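PDB 5J3U: protein Kinase A from Toxoplasma gondii, which binds cAMP through two cyclic nucleotide-binding domains and, as a PKA regulatory chain, probably holds the kinase catalytic subunit inhibited until the nucleotide arrives. Local coordinates for residues Glu162-Gly167 and Cys233-Leu238; Gly167-Arg172 and Asn226-Gly231. All blocks are in the same frame, centred on the assembly; numbering follows the deposited sequence. Where two conformers were deposited one is given.

Interaction 1 of 2, residues Glu162-Gly167 and Cys233-Leu238; sequences EMFTDG and CKVACL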
loop_
_atom_site.group_PDB
_atom_site.type_symbol
_atom_site.label_atom_id
_atom_site.label_comp_id
_atom_site.label_asym_id
_atom_site.label_seq_id
_atom_site.Cartn_x
_atom_site.Cartn_y
_atom_site.Cartn_z
ATOM N N GLU A 162 6.740 -6.750 -2.372
ATOM C CA GLU A 162 6.807 -8.086 -1.744
ATOM C C GLU A 162 7.915 -8.921 -2.441
ATOM O O GLU A 162 8.121 -8.760 -3.646
ATOM C CB GLU A 162 5.485 -8.828 -1.913
ATOM C CG GLU A 162 4.321 -8.166 -1.189
ATOM C CD GLU A 162 2.993 -8.925 -1.311
ATOM O OE1 GLU A 162 2.947 -10.010 -1.930
ATOM O OE2 GLU A 162 1.983 -8.377 -0.784
ATOM N N MET A 163 8.618 -9.766 -1.678
ATOM C CA MET A 163 9.695 -10.632 -2.197
ATOM C C MET A 163 9.200 -12.072 -2.142
ATOM O O MET A 163 8.589 -12.483 -1.159
ATOM C CB MET A 163 10.973 -10.469 -1.335
ATOM C CG MET A 163 12.211 -11.186 -1.867
ATOM S SD MET A 163 12.941 -10.370 -3.306
ATOM C CE MET A 163 13.571 -8.880 -2.537
ATOM N N PHE A 164 9.454 -12.837 -3.200
ATOM C CA PHE A 164 9.072 -14.222 -3.282
ATOM C C PHE A 164 10.318 -15.035 -3.684
ATOM O O PHE A 164 10.952 -14.744 -4.683
ATOM C CB PHE A 164 8.006 -14.407 -4.339
ATOM C CG PHE A 164 6.675 -13.815 -3.958
ATOM C CD1 PHE A 164 6.378 -12.491 -4.210
ATOM C CD2 PHE A 164 5.715 -14.610 -3.325
ATOM C CE1 PHE A 164 5.128 -11.976 -3.857
ATOM C CE2 PHE A 164 4.470 -14.112 -3.002
ATOM C CZ PHE A 164 4.183 -12.779 -3.258
ATOM N N THR A 165 10.590 -16.102 -2.951
ATOM C CA THR A 165 11.703 -16.992 -3.292
ATOM C C THR A 165 11.312 -18.001 -4.315
ATOM O O THR A 165 10.143 -18.198 -4.639
ATOM C CB THR A 165 12.251 -17.691 -2.004
ATOM O OG1 THR A 165 11.181 -18.377 -1.374
ATOM C CG2 THR A 165 12.796 -16.693 -1.030
ATOM N N ASP A 166 12.303 -18.749 -4.816
ATOM C CA ASP A 166 12.055 -19.652 -5.904
ATOM C C ASP A 166 10.946 -20.644 -5.583
ATOM O O ASP A 166 10.920 -21.185 -4.484
ATOM C CB ASP A 166 13.330 -20.443 -6.265
ATOM C CG ASP A 166 13.107 -21.370 -7.409
ATOM O OD1 ASP A 166 12.873 -20.874 -8.533
ATOM O OD2 ASP A 166 13.084 -22.608 -7.175
ATOM N N GLY A 167 10.026 -20.789 -6.526
ATOM C CA GLY A 167 8.914 -21.749 -6.463
ATOM C C GLY A 167 7.686 -21.245 -5.718
ATOM O O GLY A 167 6.683 -21.917 -5.704
ATOM N N CYS A 233 11.832 -13.243 -7.020
ATOM C CA CYS A 233 11.046 -12.233 -7.666
ATOM C C CYS A 233 10.652 -11.176 -6.669
ATOM O O CYS A 233 10.067 -11.489 -5.623
ATOM C CB CYS A 233 9.787 -12.855 -8.265
ATOM S SG CYS A 233 8.920 -11.758 -9.395
ATOM N N LYS A 234 10.930 -9.929 -7.003
ATOM C CA LYS A 234 10.531 -8.746 -6.204
ATOM C C LYS A 234 9.472 -8.015 -6.980
ATOM O O LYS A 234 9.743 -7.598 -8.113
ATOM C CB LYS A 234 11.728 -7.823 -5.984
ATOM C CG LYS A 234 11.403 -6.615 -5.123
ATOM C CD LYS A 234 12.486 -5.554 -5.190
ATOM C CE LYS A 234 13.716 -5.937 -4.492
ATOM N NZ LYS A 234 14.715 -4.826 -4.688
ATOM N N VAL A 235 8.262 -7.891 -6.415
ATOM C CA VAL A 235 7.138 -7.339 -7.108
ATOM C C VAL A 235 6.615 -6.096 -6.402
ATOM O O VAL A 235 6.600 -6.002 -5.160
ATOM C CB VAL A 235 5.919 -8.306 -7.295
ATOM C CG1 VAL A 235 6.196 -9.285 -8.403
ATOM C CG2 VAL A 235 5.536 -8.985 -5.998
ATOM N N ALA A 236 6.263 -5.128 -7.217
ATOM C CA ALA A 236 5.430 -3.997 -6.821
ATOM C C ALA A 236 3.978 -4.438 -6.916
ATOM O O ALA A 236 3.567 -5.062 -7.945
ATOM C CB ALA A 236 5.706 -2.794 -7.704
ATOM N N CYS A 237 3.173 -3.989 -5.953
ATOM C CA CYS A 237 1.801 -4.507 -5.754
ATOM C C CYS A 237 0.857 -3.320 -5.631
ATOM O O CYS A 237 1.128 -2.427 -4.830
ATOM C CB CYS A 237 1.723 -5.305 -4.452
ATOM S SG CYS A 237 2.970 -6.587 -4.296
ATOM N N LEU A 238 -0.210 -3.325 -6.415
ATOM C CA LEU A 238 -1.257 -2.295 -6.422
ATOM C C LEU A 238 -2.616 -2.964 -6.159
ATOM O O LEU A 238 -3.033 -3.853 -6.904
ATOM C CB LEU A 238 -1.298 -1.637 -7.770
ATOM C CG LEU A 238 -2.140 -0.390 -7.971
ATOM C CD1 LEU A 238 -1.585 0.761 -7.141
ATOM C CD2 LEU A 238 -2.254 -0.014 -9.428
#
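Phe164 and Val235 meet on one face of an antiparallel strand pair in the second cyclic nucleotide-binding domain, a jelly-roll beta barrel in which strand 159-165 is the outermost of its sheet and runs beside strand 232-239. Four backbone hydrogen bonds join the two strands, two in the Glu162-Val235 pair and two in the Phe164-Cys233 pair; the straightest, Val235 N to Glu162 O, is 2.9 Å long with 174° at the hydrogen. Between them lies the non-hydrogen-bonded pair Met163-Lys234, where the CA atoms close to 4.5 Å. Packing is firm on the face of Phe164, Val235 and Cys233, where the valine and the cysteine are buried. Ile170 packs on both Phe164 and Cys233, and from strand 179-183, on the far side of 232-239, Tyr181 touches Val235 and Val183 touches Cys233. Glu162 lies on this face too, but is partly exposed: its chain lies over Cys237, with CG 3.7 Å from Cys237 SG. The other face is looser. There Met163 is exposed and adopts two conformers, so its contact with Lys234 is doubtful; in one of them it bends back and its methyl comes to the lysine chain, whose ammonium goes on to a salt bridge with Glu185. On the firm face, Val235 CG2, between its own backbone N and carbonyl carbon, comes to the edge of the aromatic ring, 3.7 Å from Phe164 CE1.

Interaction 2 of 2, residues Gly167-Arg172 and Asn226-Gly231; sequences GAYIVR and NVIAHG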
loop_
_atom_site.group_PDB
_atom_site.type_symbol
_atom_site.label_atom_id
_atom_site.label_comp_id
_atom_site.label_asym_id
_atom_site.label_seq_id
_atom_site.Cartn_x
_atom_site.Cartn_y
_atom_site.Cartn_z
ATOM N N GLY A 167 10.026 -20.789 -6.526
ATOM C CA GLY A 167 8.914 -21.749 -6.463
ATOM C C GLY A 167 7.686 -21.245 -5.718
ATOM O O GLY A 167 6.683 -21.917 -5.704
ATOM N N ALA A 168 7.775 -20.098 -5.042
ATOM C CA ALA A 168 6.637 -19.532 -4.286
ATOM C C ALA A 168 5.581 -19.015 -5.264
ATOM O O ALA A 168 5.887 -18.370 -6.270
ATOM C CB ALA A 168 7.101 -18.443 -3.357
ATOM N N TYR A 169 4.317 -19.350 -5.020
ATOM C CA TYR A 169 3.240 -18.914 -5.890
ATOM C C TYR A 169 2.894 -17.500 -5.481
ATOM O O TYR A 169 2.579 -17.246 -4.317
ATOM C CB TYR A 169 1.987 -19.825 -5.749
ATOM C CG TYR A 169 2.127 -21.131 -6.494
ATOM C CD1 TYR A 169 3.055 -22.071 -6.077
ATOM C CD2 TYR A 169 1.362 -21.407 -7.631
ATOM C CE1 TYR A 169 3.260 -23.245 -6.786
ATOM C CE2 TYR A 169 1.525 -22.618 -8.322
ATOM C CZ TYR A 169 2.473 -23.525 -7.889
ATOM O OH TYR A 169 2.657 -24.744 -8.610
ATOM N N ILE A 170 2.920 -16.592 -6.435
ATOM C CA ILE A 170 2.476 -15.199 -6.193
ATOM C C ILE A 170 0.938 -15.135 -6.335
ATOM O O ILE A 170 0.258 -14.526 -5.509
ATOM C CB ILE A 170 3.199 -14.224 -7.142
ATOM C CG1 ILE A 170 4.716 -14.368 -6.968
ATOM C CG2 ILE A 170 2.744 -12.763 -6.937
ATOM C CD1 ILE A 170 5.501 -13.523 -7.930
ATOM N N VAL A 171 0.409 -15.743 -7.391
ATOM C CA VAL A 171 -1.014 -15.986 -7.534
ATOM C C VAL A 171 -1.240 -17.430 -7.947
ATOM O O VAL A 171 -0.363 -18.072 -8.574
ATOM C CB VAL A 171 -1.753 -15.007 -8.470
ATOM C CG1 VAL A 171 -1.456 -13.528 -8.099
ATOM C CG2 VAL A 171 -1.497 -15.308 -9.929
ATOM N N ARG A 172 -2.415 -17.938 -7.573
ATOM C CA ARG A 172 -2.844 -19.294 -7.923
ATOM C C ARG A 172 -4.118 -19.262 -8.781
ATOM O O ARG A 172 -5.056 -18.498 -8.486
ATOM C CB ARG A 172 -3.083 -20.089 -6.628
ATOM C CG ARG A 172 -1.882 -20.147 -5.672
ATOM C CD ARG A 172 -2.183 -20.750 -4.331
ATOM N NE ARG A 172 -1.072 -20.612 -3.406
ATOM C CZ ARG A 172 -0.061 -21.461 -3.251
ATOM N NH1 ARG A 172 0.901 -21.161 -2.371
ATOM N NH2 ARG A 172 0.014 -22.613 -3.964
ATOM N N ASN A 226 -1.596 -19.514 -12.667
ATOM C CA ASN A 226 -0.633 -19.414 -11.612
ATOM C C ASN A 226 0.466 -18.477 -12.072
ATOM O O ASN A 226 0.798 -18.496 -13.263
ATOM C CB ASN A 226 0.008 -20.749 -11.291
ATOM C CG ASN A 226 -1.027 -21.794 -10.991
ATOM O OD1 ASN A 226 -1.761 -21.647 -9.995
ATOM N ND2 ASN A 226 -1.144 -22.825 -11.858
ATOM N N VAL A 227 1.005 -17.699 -11.152
ATOM C CA VAL A 227 2.310 -16.974 -11.392
ATOM C C VAL A 227 3.239 -17.350 -10.268
ATOM O O VAL A 227 2.929 -17.135 -9.069
ATOM C CB VAL A 227 2.163 -15.452 -11.610
ATOM C CG1 VAL A 227 3.554 -14.846 -11.911
ATOM C CG2 VAL A 227 1.145 -15.145 -12.708
ATOM N N ILE A 228 4.389 -17.947 -10.634
ATOM C CA ILE A 228 5.279 -18.534 -9.693
ATOM C C ILE A 228 6.685 -17.866 -9.772
ATOM O O ILE A 228 7.196 -17.708 -10.857
ATOM C CB ILE A 228 5.469 -20.048 -10.028
ATOM C CG1 ILE A 228 4.105 -20.802 -10.033
ATOM C CG2 ILE A 228 6.409 -20.667 -9.018
ATOM C CD1 ILE A 228 4.156 -22.117 -10.784
ATOM N N ALA A 229 7.264 -17.527 -8.642
ATOM C CA ALA A 229 8.611 -16.888 -8.659
ATOM C C ALA A 229 9.636 -17.914 -9.205
ATOM O O ALA A 229 9.580 -19.105 -8.871
ATOM C CB ALA A 229 9.003 -16.458 -7.286
ATOM N N HIS A 230 10.527 -17.428 -10.051
ATOM C CA HIS A 230 11.524 -18.250 -10.764
ATOM C C HIS A 230 12.899 -17.678 -10.368
ATOM O O HIS A 230 13.258 -16.628 -10.833
ATOM C CB HIS A 230 11.286 -18.119 -12.258
ATOM C CG HIS A 230 12.255 -18.888 -13.092
ATOM N ND1 HIS A 230 12.334 -20.264 -13.044
ATOM C CD2 HIS A 230 13.161 -18.487 -14.016
ATOM C CE1 HIS A 230 13.279 -20.672 -13.887
ATOM N NE2 HIS A 230 13.797 -19.614 -14.485
ATOM N N GLY A 231 13.631 -18.400 -9.530
ATOM C CA GLY A 231 14.861 -17.881 -8.913
ATOM C C GLY A 231 14.568 -17.054 -7.689
ATOM O O GLY A 231 14.791 -17.461 -6.559
#
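Val227 and Ile228 bury the most surface here, with Asn226 and Tyr169 level behind them, and Val227 sits at the centre of a classic beta bulge: Ile170 and Val171 both face it across the antiparallel pair. Val227 O accepts a hydrogen bond from Ile170 N at 2.7 Å and, weakly, one from Val171 N at 3.3 Å, while Val227 N donates to Val171 O. The side chains of Val227 and Val171 lie side by side, CG2 to CG2 at 3.8 Å, and both residues line the cAMP pocket; Tyr181 packs on Val171 from the neighbouring sheet.

Ile228 covers the other face of the pair. With CG1 anti to its carbonyl carbon (chi1 -58°), it lays CG1 over the Tyr169 ring, 3.7 Å from the centroid and 16° off the normal, a CH-pi contact, and CD1 continues toward CZ. Arg172 lays its guanidinium over Tyr169 CB, with NH2 reaching above the rim of the ring's other face.

Asn226 meets the ring at its edge, its amide turned 85° from the ring plane and its CG 3.8 Å from Tyr169 CE2. OD1 accepts from Gln173 N and ND2 donates to Thr191 OG1, two bonds that satisfy the buried amide and fix its rotation. Val227 O, held firmly by Ile170 N and weakly by Val171 N, accommodates the extra residue of the bulge while the valine pair stays turned to the nucleotide.

How the interactions relate
Going from the N terminus, the chain runs along strand 159-165, turns through Asp166 and Gly167, and enters strand 169-171; it comes back much later along strand 226-229, turns at His230 and Gly231, and leaves on strand 232-239. Interaction 2 closes the inner loop of 53 residues, and interaction 1 closes the outer one around it, so the two nest and share Gly167. Each belongs to a different four-stranded sheet of the same domain, and the paired corners carry the chain between the sheets. There the contacts touch directly: Asp166 OD1 probably accepts a hydrogen bond from Gly231 N, and the methyl of Ala229 packs against Thr165 O.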